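Local coordinates for protein formate-dependent phosphoribosylglycinamide formyltransferase (PDB 6KHR) that belongs to the ATP-grasp family of enzymes and is present here as an assembly of two chains, at residues A[93-98]-A[118-123]; A[126-131]-A[304-309]; A[372-377]-A[407-412]. All coordinates share one frame; numbering follows the deposited sequence.

Contact 1 of 3, residues A[93-98]-A[118-123]; sequences LVTVTA and LVPNAR
At the edge of the five-stranded parallel sheet of the N-terminal part of the chain, Leu93 of strand 92-95 pairs with Leu118 of the short strand 117-118. The bond across the two segments runs from Val119 N to Leu93 O, 3.1 Å long with an N-H...O angle of 159°. Leu118 CA adds a C-H...O contact to the same oxygen, while Val94 CA makes another to Val119 O. The two leucines lie side by side on one face of the sheet, pointing the same way, with Leu93 CD2 4.0 Å from Leu118 CD1; on that face Leu118 also packs on Leu105 and Val108 of helix 102-109. The two strands are the fourth and fifth of a 3-2-1-4-5 order, a Rossmann-like layout consistent with the N-terminal domain of related ATP-grasp enzymes. CG1 of Val94, anti to the backbone N (chi1 -163°), lies close to Val119 O, and both valines touch Ile333 of helix 325-334. Past the bridge the two backbones part: Pro120, which follows a cis peptide bond, sets CD 4.0 Å from Thr95 N, and Asn121 then stands at the N-cap position of helix 122-129 without a capping bond from its side chain.

Contact 2 of 3, residues A[126-131]-A[304-309]; sequences RCTADR and ADVTVC
Segment 126-131 comes nearest to segment 304-309 at Thr128 and Thr307, with CA atoms 6.4 Å apart. Thr128 carries the apolar half of the contact. Its CB bond points toward the strand, and CB stands 3.8 Å from Val306 O, while the methyl CG2 meets Val306 CG1 at 4.0 Å, the two side chains crossing at about a right angle. The hydroxyl side of the threonine is turned to Val308, with OG1 3.8 Å from Val308 CG1. With chi1 at 60°, OG1 sits between the backbone N and the carbonyl carbon, where it bonds back to Ala124 O in helix 122-129; its polar need is thus met within the helix, and the contact with Val308 is one of packing. Leu284 of helix 267-284 also touches Thr128.

Arg131, at the start of the next helix, reaches the strand with the far end of its chain. Its NH1 and Asp305 OD2 form a long salt bridge of 3.8 Å. The carboxylate oxygen lies well out of the guanidinium plane, so any attraction is between charges alone, with no N-H directed at the oxygen; Arg135 also brings a like charge close to Arg131. Arg131 NH2 lies near Ala304 O without the angle of a hydrogen bond. Asp305 OD1 meanwhile receives a weak bond from Val306 N, within its own strand.

Where the strand runs out, Cys309 N donates to Thr307 OG1 over 2.9 Å in an ST turn. Earlier in the strand, Ala304 and Asp305 both face Glu293 on strand 288-297, which makes a classic beta bulge in an outermost strand, within this chain, of the large antiparallel sheet, in a part of the chain that matches the ATP-grasp family.

Contact 3 of 3, residues A[372-377]-A[407-412]; sequences TGALGV and REVASR
Gly373 O is gripped by two donors that reach it from opposite faces of its carbonyl plane. One is Gly376 N, 3.1 Å away within the same segment, where helix 368-374 gives way to a turn; the other is Arg412 NE, which crosses from helix 399-413 at 3.2 Å. The arginine bond is bent, with 145° at the hydrogen, and NE stands far above the carbonyl plane. The oxygen is near the edge of the guanidinium group, tilted moderately from its plane.

Bends at chi2 and chi3 fold the arginine chain over the end of the first helix, and Arg412 CB packs 3.8 Å from Ala374 N. Val377 lies over one face of the guanidinium, its CG2 3.7 Å above the plane and offset toward the rim. That same methyl touches Glu408 CB.

The two valine branches divide the work. CG1 of Val377, anti to the backbone N (chi1 167°), turns instead to CG2 of Val409, 3.7 Å away. Val409 uses its other branch, CG1, against the CB of Ala374, and its CG2 also rests near Ala374 O. Val409 also packs on Val382 and Ala392 of the antiparallel sheet, while Leu375 and Thr372 meet Leu336 of the second subunit.

An apolar seam of Ala374, Val377 and Val409 thus lies beside a polar grip in which the arginine supplies a donor to a carbonyl near the helix C terminus, where its positive charge would be expected to suit the negative end of the helix dipole.

Overall arrangement
From the N terminus the three contacts follow in series, none nested in or crossing another. Contact 1 closes a short loop of 19 residues containing helix 102-109 and completes the edge of the parallel sheet. The chain runs straight on into helix 122-129, which contacts 1 and 2 share. Contact 2 then spans 172 residues and ties this helix to the edge of the eight-stranded sheet. The two also touch directly, through Pro120 with Val308 and Val96 with Cys309, their centres 12 Å apart. Contact 3 closes a loop of 29 residues near the C terminus and joins helices 368-374 and 399-413; its centre lies about 36 Å from that of contact 1.

Contact 1 of 3, residues A[93-98]-A[118-123]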
ATOM      1  N   LEU A  93       5.308 -19.960  -7.476  1.00 62.27           N
ATOM      2  CA  LEU A  93       5.061 -19.542  -8.852  1.00 57.28           C
ATOM      3  C   LEU A  93       3.669 -18.920  -8.947  1.00 54.96           C
ATOM      4  O   LEU A  93       2.659 -19.637  -8.899  1.00 63.10           O
ATOM      5  CB  LEU A  93       5.211 -20.727  -9.800  1.00 57.72           C
ATOM      6  CG  LEU A  93       5.077 -20.453 -11.293  1.00 65.23           C
ATOM      7  CD1 LEU A  93       5.992 -19.313 -11.716  1.00 72.14           C
ATOM      8  CD2 LEU A  93       5.386 -21.729 -12.091  1.00 74.88           C
ATOM      9  N   VAL A  94       3.620 -17.594  -9.106  1.00 56.08           N
ATOM     10  CA  VAL A  94       2.377 -16.817  -9.117  1.00 55.10           C
ATOM     11  C   VAL A  94       2.086 -16.308 -10.527  1.00 52.08           C
ATOM     12  O   VAL A  94       2.898 -15.587 -11.123  1.00 50.02           O
ATOM     13  CB  VAL A  94       2.438 -15.635  -8.135  1.00 43.24           C
ATOM     14  CG1 VAL A  94       1.046 -15.134  -7.857  1.00 31.54           C
ATOM     15  CG2 VAL A  94       3.093 -16.047  -6.861  1.00 57.41           C
ATOM     16  N   THR A  95       0.899 -16.630 -11.025  1.00 44.58           N
ATOM     17  CA  THR A  95       0.463 -16.271 -12.366  1.00 54.40           C
ATOM     18  C   THR A  95      -0.412 -15.033 -12.247  1.00 64.72           C
ATOM     19  O   THR A  95      -1.549 -15.110 -11.776  1.00 76.65           O
ATOM     20  CB  THR A  95      -0.305 -17.426 -13.011  1.00 59.82           C
ATOM     21  OG1 THR A  95       0.282 -18.678 -12.631  1.00 61.79           O
ATOM     22  CG2 THR A  95      -0.269 -17.304 -14.516  1.00 61.22           C
ATOM     23  N   VAL A  96       0.117 -13.911 -12.692  1.00 70.43           N
ATOM     24  CA  VAL A  96      -0.629 -12.648 -12.515  1.00 71.36           C
ATOM     25  C   VAL A  96      -1.142 -12.182 -13.867  1.00 86.98           C
ATOM     26  O   VAL A  96      -1.792 -11.183 -13.894  1.00 95.52           O
ATOM     27  CB  VAL A  96       0.258 -11.592 -11.846  1.00 66.06           C
ATOM     28  CG1 VAL A  96      -0.583 -10.568 -11.131  1.00 72.68           C
ATOM     29  CG2 VAL A  96       1.216 -12.218 -10.864  1.00 59.03           C
ATOM     30  N   THR A  97      -0.858 -12.889 -14.951  1.00 94.74           N
ATOM     31  CA  THR A  97      -1.407 -12.424 -16.246  1.00 95.85           C
ATOM     32  C   THR A  97      -2.206 -13.543 -16.901  1.00 97.10           C
ATOM     33  O   THR A  97      -2.213 -14.641 -16.365  1.00 97.54           O
ATOM     34  CB  THR A  97      -0.320 -11.948 -17.204  1.00 97.46           C
ATOM     35  OG1 THR A  97      -1.005 -11.523 -18.375  1.00 99.99           O
ATOM     36  CG2 THR A  97       0.616 -13.046 -17.632  1.00 96.46           C
ATOM     37  N   ALA A  98      -2.869 -13.242 -18.011  1.00 99.55           N
ATOM     38  CA  ALA A  98      -3.646 -14.267 -18.740  1.00 99.85           C
ATOM     39  C   ALA A  98      -2.801 -14.805 -19.891  1.00 91.78           C
ATOM     40  O   ALA A  98      -2.998 -15.940 -20.287  1.00 91.16           O
ATOM     41  CB  ALA A  98      -4.944 -13.689 -19.239  1.00101.91           C
ATOM     42  N   LEU A 118       2.356 -23.890  -6.777  1.00 60.54           N
ATOM     43  CA  LEU A 118       1.764 -22.907  -7.693  1.00 52.86           C
ATOM     44  C   LEU A 118       0.646 -22.193  -6.953  1.00 50.32           C
ATOM     45  O   LEU A 118      -0.181 -22.870  -6.423  1.00 50.79           O
ATOM     46  CB  LEU A 118       1.232 -23.661  -8.897  1.00 54.61           C
ATOM     47  CG  LEU A 118       2.117 -23.537 -10.119  1.00 60.85           C
ATOM     48  CD1 LEU A 118       3.291 -24.481 -10.020  1.00 64.14           C
ATOM     49  CD2 LEU A 118       1.328 -23.779 -11.380  1.00 51.31           C
ATOM     50  N   VAL A 119       0.667 -20.867  -6.905  1.00 48.53           N
ATOM     51  CA  VAL A 119      -0.406 -20.110  -6.212  1.00 46.76           C
ATOM     52  C   VAL A 119      -0.843 -18.989  -7.135  1.00 59.57           C
ATOM     53  O   VAL A 119      -0.240 -17.975  -7.083  1.00 70.86           O
ATOM     54  CB  VAL A 119       0.086 -19.507  -4.892  1.00 54.68           C
ATOM     55  CG1 VAL A 119      -1.030 -18.800  -4.174  1.00 53.03           C
ATOM     56  CG2 VAL A 119       0.714 -20.535  -3.989  1.00 50.70           C
ATOM     57  N   PRO A 120      -1.888 -19.118  -7.958  1.00 61.77           N
ATOM     58  CA  PRO A 120      -2.840 -20.197  -7.842  1.00 52.85           C
ATOM     59  C   PRO A 120      -2.422 -21.474  -8.572  1.00 54.19           C
ATOM     60  O   PRO A 120      -1.476 -21.433  -9.253  1.00 53.94           O
ATOM     61  CB  PRO A 120      -4.057 -19.583  -8.529  1.00 51.16           C
ATOM     62  CG  PRO A 120      -3.487 -18.705  -9.586  1.00 50.24           C
ATOM     63  CD  PRO A 120      -2.222 -18.156  -8.989  1.00 55.42           C
ATOM     64  N   ASN A 121      -3.194 -22.542  -8.394  1.00 58.24           N
ATOM     65  CA  ASN A 121      -3.016 -23.885  -9.003  1.00 55.13           C
ATOM     66  C   ASN A 121      -3.096 -23.809 -10.517  1.00 59.77           C
ATOM     67  O   ASN A 121      -3.827 -22.991 -11.014  1.00 66.22           O
ATOM     68  CB  ASN A 121      -4.264 -24.736  -8.821  1.00 56.88           C
ATOM     69  CG  ASN A 121      -4.364 -25.376  -7.463  1.00 72.83           C
ATOM     70  OD1 ASN A 121      -3.439 -25.305  -6.681  1.00 86.31           O
ATOM     71  ND2 ASN A 121      -5.479 -26.011  -7.185  1.00 62.89           N
ATOM     72  N   ALA A 122      -2.426 -24.714 -11.211  1.00 62.54           N
ATOM     73  CA  ALA A 122      -2.527 -24.720 -12.679  1.00 60.71           C
ATOM     74  C   ALA A 122      -3.956 -25.080 -13.033  1.00 59.12           C
ATOM     75  O   ALA A 122      -4.398 -24.720 -14.089  1.00 64.07           O
ATOM     76  CB  ALA A 122      -1.561 -25.682 -13.264  1.00 57.22           C
ATOM     77  N   ARG A 123      -4.621 -25.814 -12.154  1.00 65.82           N
ATOM     78  CA  ARG A 123      -6.045 -26.078 -12.343  1.00 76.54           C
ATOM     79  C   ARG A 123      -6.825 -24.774 -12.493  1.00 75.45           C
ATOM     80  O   ARG A 123      -7.523 -24.559 -13.490  1.00 85.94           O
ATOM     81  CB  ARG A 123      -6.592 -26.897 -11.171  1.00 76.65           C
ATOM     82  CG  ARG A 123      -8.099 -26.735 -10.963  1.00 83.90           C
ATOM     83  CD  ARG A 123      -8.756 -28.017 -10.472  1.00 89.17           C
ATOM     84  NE  ARG A 123     -10.215 -27.920 -10.453  1.00 96.14           N
ATOM     85  CZ  ARG A 123     -10.991 -28.107 -11.519  1.00 98.66           C
ATOM     86  NH1 ARG A 123     -10.452 -28.397 -12.695  1.00 96.86           N
ATOM     87  NH2 ARG A 123     -12.308 -28.000 -11.409  1.00 91.88           N
TER

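Contact 2 of 3, residues A[126-131]-A[304-309]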
ATOM      1  N   ARG A 126      -6.095 -22.797 -15.661  1.00 60.74           N
ATOM      2  CA  ARG A 126      -6.697 -23.380 -16.858  1.00 72.90           C
ATOM      3  C   ARG A 126      -8.207 -23.178 -16.885  1.00 73.28           C
ATOM      4  O   ARG A 126      -8.771 -22.833 -17.931  1.00 78.81           O
ATOM      5  CB  ARG A 126      -6.361 -24.866 -16.968  1.00 84.46           C
ATOM      6  CG  ARG A 126      -7.105 -25.553 -18.108  1.00 94.99           C
ATOM      7  CD  ARG A 126      -6.698 -27.006 -18.288  1.00100.34           C
ATOM      8  NE  ARG A 126      -5.264 -27.133 -18.533  1.00107.38           N
ATOM      9  CZ  ARG A 126      -4.682 -26.953 -19.718  1.00105.29           C
ATOM     10  NH1 ARG A 126      -5.409 -26.626 -20.782  1.00105.97           N
ATOM     11  NH2 ARG A 126      -3.370 -27.091 -19.837  1.00 98.36           N
ATOM     12  N   CYS A 127      -8.886 -23.390 -15.755  1.00 60.40           N
ATOM     13  CA  CYS A 127     -10.343 -23.328 -15.772  1.00 64.74           C
ATOM     14  C   CYS A 127     -10.841 -21.929 -16.083  1.00 67.58           C
ATOM     15  O   CYS A 127     -11.862 -21.766 -16.758  1.00 69.96           O
ATOM     16  CB  CYS A 127     -10.913 -23.800 -14.438  1.00 80.11           C
ATOM     17  SG  CYS A 127     -10.636 -25.548 -14.098  1.00104.86           S
ATOM     18  N   THR A 128     -10.135 -20.909 -15.618  1.00 59.72           N
ATOM     19  CA  THR A 128     -10.670 -19.561 -15.702  1.00 52.86           C
ATOM     20  C   THR A 128     -10.252 -18.831 -16.958  1.00 53.57           C
ATOM     21  O   THR A 128     -10.745 -17.727 -17.197  1.00 62.56           O
ATOM     22  CB  THR A 128     -10.241 -18.753 -14.490  1.00 56.70           C
ATOM     23  OG1 THR A 128      -8.811 -18.708 -14.450  1.00 57.73           O
ATOM     24  CG2 THR A 128     -10.774 -19.411 -13.220  1.00 50.58           C
ATOM     25  N   ALA A 129      -9.351 -19.404 -17.752  1.00 56.15           N
ATOM     26  CA  ALA A 129      -9.032 -18.859 -19.063  1.00 64.62           C
ATOM     27  C   ALA A 129      -9.849 -19.502 -20.161  1.00 80.21           C
ATOM     28  O   ALA A 129      -9.883 -18.978 -21.275  1.00 92.54           O
ATOM     29  CB  ALA A 129      -7.545 -19.030 -19.373  1.00 58.25           C
ATOM     30  N   ASP A 130     -10.485 -20.630 -19.877  1.00 77.30           N
ATOM     31  CA  ASP A 130     -11.386 -21.307 -20.808  1.00 69.97           C
ATOM     32  C   ASP A 130     -12.792 -20.819 -20.482  1.00 64.66           C
ATOM     33  O   ASP A 130     -13.431 -21.311 -19.550  1.00 69.93           O
ATOM     34  CB  ASP A 130     -11.241 -22.820 -20.658  1.00 74.38           C
ATOM     35  CG  ASP A 130     -12.211 -23.605 -21.537  1.00 87.58           C
ATOM     36  OD1 ASP A 130     -12.835 -23.022 -22.446  1.00 93.08           O
ATOM     37  OD2 ASP A 130     -12.345 -24.825 -21.302  1.00 88.87           O
ATOM     38  N   ARG A 131     -13.274 -19.826 -21.233  1.00 66.55           N
ATOM     39  CA  ARG A 131     -14.532 -19.188 -20.865  1.00 66.99           C
ATOM     40  C   ARG A 131     -15.696 -20.171 -20.956  1.00 59.96           C
ATOM     41  O   ARG A 131     -16.550 -20.218 -20.064  1.00 50.72           O
ATOM     42  CB  ARG A 131     -14.783 -17.951 -21.738  1.00 61.30           C
ATOM     43  CG  ARG A 131     -16.093 -17.227 -21.437  1.00 81.22           C
ATOM     44  CD  ARG A 131     -16.276 -17.007 -19.930  1.00 97.67           C
ATOM     45  NE  ARG A 131     -17.626 -16.580 -19.568  1.00107.56           N
ATOM     46  CZ  ARG A 131     -17.939 -15.369 -19.115  1.00110.76           C
ATOM     47  NH1 ARG A 131     -16.996 -14.442 -18.965  1.00105.29           N
ATOM     48  NH2 ARG A 131     -19.195 -15.074 -18.804  1.00113.26           N
ATOM     49  N   ALA A 304     -21.371 -14.422 -12.846  1.00 37.73           N
ATOM     50  CA  ALA A 304     -20.925 -14.010 -14.173  1.00 37.44           C
ATOM     51  C   ALA A 304     -19.525 -14.478 -14.518  1.00 49.01           C
ATOM     52  O   ALA A 304     -19.286 -14.851 -15.670  1.00 59.00           O
ATOM     53  CB  ALA A 304     -20.985 -12.490 -14.324  1.00 26.12           C
ATOM     54  N   ASP A 305     -18.591 -14.461 -13.565  1.00 51.02           N
ATOM     55  CA  ASP A 305     -17.205 -14.806 -13.863  1.00 40.91           C
ATOM     56  C   ASP A 305     -16.396 -14.928 -12.573  1.00 44.17           C
ATOM     57  O   ASP A 305     -16.842 -14.541 -11.492  1.00 39.46           O
ATOM     58  CB  ASP A 305     -16.569 -13.769 -14.784  1.00 32.78           C
ATOM     59  CG  ASP A 305     -15.356 -14.298 -15.487  1.00 55.48           C
ATOM     60  OD1 ASP A 305     -15.125 -15.528 -15.409  1.00 65.80           O
ATOM     61  OD2 ASP A 305     -14.630 -13.492 -16.105  1.00 65.68           O
ATOM     62  N   VAL A 306     -15.183 -15.458 -12.714  1.00 36.31           N
ATOM     63  CA  VAL A 306     -14.184 -15.459 -11.654  1.00 49.93           C
ATOM     64  C   VAL A 306     -12.803 -15.294 -12.276  1.00 47.89           C
ATOM     65  O   VAL A 306     -12.495 -15.902 -13.308  1.00 49.90           O
ATOM     66  CB  VAL A 306     -14.252 -16.743 -10.789  1.00 55.77           C
ATOM     67  CG1 VAL A 306     -14.146 -17.993 -11.644  1.00 50.09           C
ATOM     68  CG2 VAL A 306     -13.163 -16.721  -9.699  1.00 52.16           C
ATOM     69  N   THR A 307     -11.965 -14.471 -11.642  1.00 52.13           N
ATOM     70  CA  THR A 307     -10.573 -14.332 -12.048  1.00 56.37           C
ATOM     71  C   THR A 307      -9.615 -14.642 -10.902  1.00 53.93           C
ATOM     72  O   THR A 307      -9.851 -14.259  -9.751  1.00 57.19           O
ATOM     73  CB  THR A 307     -10.277 -12.942 -12.556  1.00 59.41           C
ATOM     74  OG1 THR A 307      -8.869 -12.830 -12.780  1.00 81.53           O
ATOM     75  CG2 THR A 307     -10.708 -11.906 -11.546  1.00 47.30           C
ATOM     76  N   VAL A 308      -8.508 -15.303 -11.242  1.00 53.63           N
ATOM     77  CA  VAL A 308      -7.451 -15.625 -10.289  1.00 63.52           C
ATOM     78  C   VAL A 308      -6.462 -14.471 -10.157  1.00 60.78           C
ATOM     79  O   VAL A 308      -5.421 -14.607  -9.502  1.00 62.24           O
ATOM     80  CB  VAL A 308      -6.714 -16.916 -10.698  1.00 71.03           C
ATOM     81  CG1 VAL A 308      -7.695 -18.068 -10.911  1.00 62.56           C
ATOM     82  CG2 VAL A 308      -5.857 -16.673 -11.945  1.00 65.20           C
ATOM     83  N   CYS A 309      -6.775 -13.325 -10.764  1.00 67.26           N
ATOM     84  CA  CYS A 309      -5.910 -12.146 -10.748  1.00 78.79           C
ATOM     85  C   CYS A 309      -6.634 -10.943 -10.145  1.00 91.11           C
ATOM     86  O   CYS A 309      -7.845 -10.796 -10.316  1.00 86.42           O
ATOM     87  CB  CYS A 309      -5.443 -11.790 -12.166  1.00 84.81           C
ATOM     88  SG  CYS A 309      -4.868 -13.183 -13.176  1.00 91.82           S
TER

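Contact 3 of 3, residues A[372-377]-A[407-412]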
ATOM      1  N   THR A 372      -1.781  18.753  -7.455  1.00 45.80           N
ATOM      2  CA  THR A 372      -2.126  19.669  -6.373  1.00 43.40           C
ATOM      3  C   THR A 372      -3.634  19.794  -6.196  1.00 46.77           C
ATOM      4  O   THR A 372      -4.141  19.779  -5.069  1.00 49.77           O
ATOM      5  CB  THR A 372      -1.508  21.046  -6.635  1.00 43.00           C
ATOM      6  OG1 THR A 372      -0.188  21.082  -6.089  1.00 39.18           O
ATOM      7  CG2 THR A 372      -2.334  22.142  -5.990  1.00 39.03           C
ATOM      8  N   GLY A 373      -4.366  19.916  -7.303  1.00 49.90           N
ATOM      9  CA  GLY A 373      -5.802  20.070  -7.201  1.00 41.77           C
ATOM     10  C   GLY A 373      -6.476  18.801  -6.741  1.00 44.85           C
ATOM     11  O   GLY A 373      -7.352  18.833  -5.876  1.00 53.96           O
ATOM     12  N   ALA A 374      -6.058  17.666  -7.297  1.00 49.00           N
ATOM     13  CA  ALA A 374      -6.695  16.405  -6.969  1.00 44.56           C
ATOM     14  C   ALA A 374      -6.596  16.091  -5.473  1.00 44.47           C
ATOM     15  O   ALA A 374      -7.583  15.665  -4.864  1.00 47.29           O
ATOM     16  CB  ALA A 374      -6.080  15.292  -7.818  1.00 36.84           C
ATOM     17  N   LEU A 375      -5.431  16.300  -4.882  1.00 40.17           N
ATOM     18  CA  LEU A 375      -5.199  15.966  -3.459  1.00 38.25           C
ATOM     19  C   LEU A 375      -5.774  17.020  -2.527  1.00 35.94           C
ATOM     20  O   LEU A 375      -5.625  16.892  -1.367  1.00 47.25           O
ATOM     21  CB  LEU A 375      -3.704  15.814  -3.226  1.00 33.20           C
ATOM     22  CG  LEU A 375      -3.152  14.402  -3.209  1.00 40.63           C
ATOM     23  CD1 LEU A 375      -4.194  13.393  -3.590  1.00 29.35           C
ATOM     24  CD2 LEU A 375      -1.974  14.311  -4.122  1.00 44.52           C
ATOM     25  N   GLY A 376      -6.448  18.013  -3.051  1.00 31.51           N
ATOM     26  CA  GLY A 376      -7.096  19.016  -2.206  1.00 32.07           C
ATOM     27  C   GLY A 376      -8.414  18.499  -1.701  1.00 43.31           C
ATOM     28  O   GLY A 376      -8.894  19.022  -0.732  1.00 46.74           O
ATOM     29  N   VAL A 377      -8.967  17.508  -2.380  1.00 38.62           N
ATOM     30  CA  VAL A 377     -10.211  16.809  -1.994  1.00 41.96           C
ATOM     31  C   VAL A 377      -9.950  16.019  -0.725  1.00 47.03           C
ATOM     32  O   VAL A 377      -9.042  15.253  -0.704  1.00 33.61           O
ATOM     33  CB  VAL A 377     -10.610  15.862  -3.127  1.00 47.24           C
ATOM     34  CG1 VAL A 377     -11.669  14.879  -2.706  1.00 30.24           C
ATOM     35  CG2 VAL A 377     -11.013  16.607  -4.366  1.00 42.10           C
ATOM     36  N   ARG A 407     -14.884  11.014  -7.712  1.00 29.27           N
ATOM     37  CA  ARG A 407     -15.158  11.615  -9.009  1.00 29.92           C
ATOM     38  C   ARG A 407     -14.508  12.997  -9.090  1.00 44.25           C
ATOM     39  O   ARG A 407     -14.004  13.385 -10.150  1.00 39.63           O
ATOM     40  CB  ARG A 407     -16.665  11.637  -9.235  1.00 30.16           C
ATOM     41  CG  ARG A 407     -17.161  12.466 -10.375  1.00 37.74           C
ATOM     42  CD  ARG A 407     -18.404  13.226  -9.943  1.00 52.08           C
ATOM     43  NE  ARG A 407     -19.631  12.514 -10.281  1.00 59.80           N
ATOM     44  CZ  ARG A 407     -20.355  12.763 -11.369  1.00 86.55           C
ATOM     45  NH1 ARG A 407     -19.979  13.712 -12.219  1.00 93.58           N
ATOM     46  NH2 ARG A 407     -21.461  12.065 -11.609  1.00 95.43           N
ATOM     47  N   GLU A 408     -14.442  13.720  -7.963  1.00 42.16           N
ATOM     48  CA  GLU A 408     -13.743  14.997  -7.945  1.00 39.09           C
ATOM     49  C   GLU A 408     -12.249  14.800  -8.176  1.00 45.03           C
ATOM     50  O   GLU A 408     -11.669  15.418  -9.074  1.00 41.20           O
ATOM     51  CB  GLU A 408     -14.017  15.730  -6.632  1.00 55.27           C
ATOM     52  CG  GLU A 408     -15.074  16.830  -6.752  1.00 83.15           C
ATOM     53  CD  GLU A 408     -15.677  17.261  -5.411  1.00107.51           C
ATOM     54  OE1 GLU A 408     -15.475  16.565  -4.388  1.00113.45           O
ATOM     55  OE2 GLU A 408     -16.360  18.309  -5.378  1.00114.92           O
ATOM     56  N   VAL A 409     -11.623  13.892  -7.415  1.00 48.10           N
ATOM     57  CA  VAL A 409     -10.202  13.601  -7.613  1.00 47.64           C
ATOM     58  C   VAL A 409      -9.913  13.268  -9.073  1.00 47.70           C
ATOM     59  O   VAL A 409      -8.971  13.799  -9.678  1.00 30.77           O
ATOM     60  CB  VAL A 409      -9.753  12.450  -6.695  1.00 46.69           C
ATOM     61  CG1 VAL A 409      -8.319  12.089  -7.011  1.00 34.97           C
ATOM     62  CG2 VAL A 409      -9.903  12.840  -5.231  1.00 45.72           C
ATOM     63  N   ALA A 410     -10.724  12.373  -9.655  1.00 38.31           N
ATOM     64  CA  ALA A 410     -10.513  11.970 -11.044  1.00 34.86           C
ATOM     65  C   ALA A 410     -10.728  13.137 -11.991  1.00 43.79           C
ATOM     66  O   ALA A 410      -9.971  13.320 -12.952  1.00 43.00           O
ATOM     67  CB  ALA A 410     -11.444  10.814 -11.408  1.00 30.10           C
ATOM     68  N   SER A 411     -11.751  13.947 -11.736  1.00 44.17           N
ATOM     69  CA  SER A 411     -12.011  15.075 -12.612  1.00 36.67           C
ATOM     70  C   SER A 411     -10.843  16.061 -12.605  1.00 48.25           C
ATOM     71  O   SER A 411     -10.380  16.488 -13.669  1.00 49.57           O
ATOM     72  CB  SER A 411     -13.308  15.757 -12.206  1.00 43.14           C
ATOM     73  OG  SER A 411     -13.513  16.905 -13.000  1.00 75.77           O
ATOM     74  N   ARG A 412     -10.326  16.411 -11.409  1.00 49.54           N
ATOM     75  CA  ARG A 412      -9.195  17.345 -11.321  1.00 40.06           C
ATOM     76  C   ARG A 412      -7.921  16.772 -11.919  1.00 41.91           C
ATOM     77  O   ARG A 412      -6.952  17.511 -12.109  1.00 60.32           O
ATOM     78  CB  ARG A 412      -8.876  17.740  -9.867  1.00 43.60           C
ATOM     79  CG  ARG A 412     -10.066  17.892  -8.948  1.00 53.53           C
ATOM     80  CD  ARG A 412     -10.427  19.307  -8.643  1.00 48.43           C
ATOM     81  NE  ARG A 412     -10.077  19.665  -7.272  1.00 54.32           N
ATOM     82  CZ  ARG A 412     -10.958  19.888  -6.302  1.00 56.73           C
ATOM     83  NH1 ARG A 412     -10.540  20.220  -5.087  1.00 64.69           N
ATOM     84  NH2 ARG A 412     -12.257  19.788  -6.544  1.00 62.25           N
TER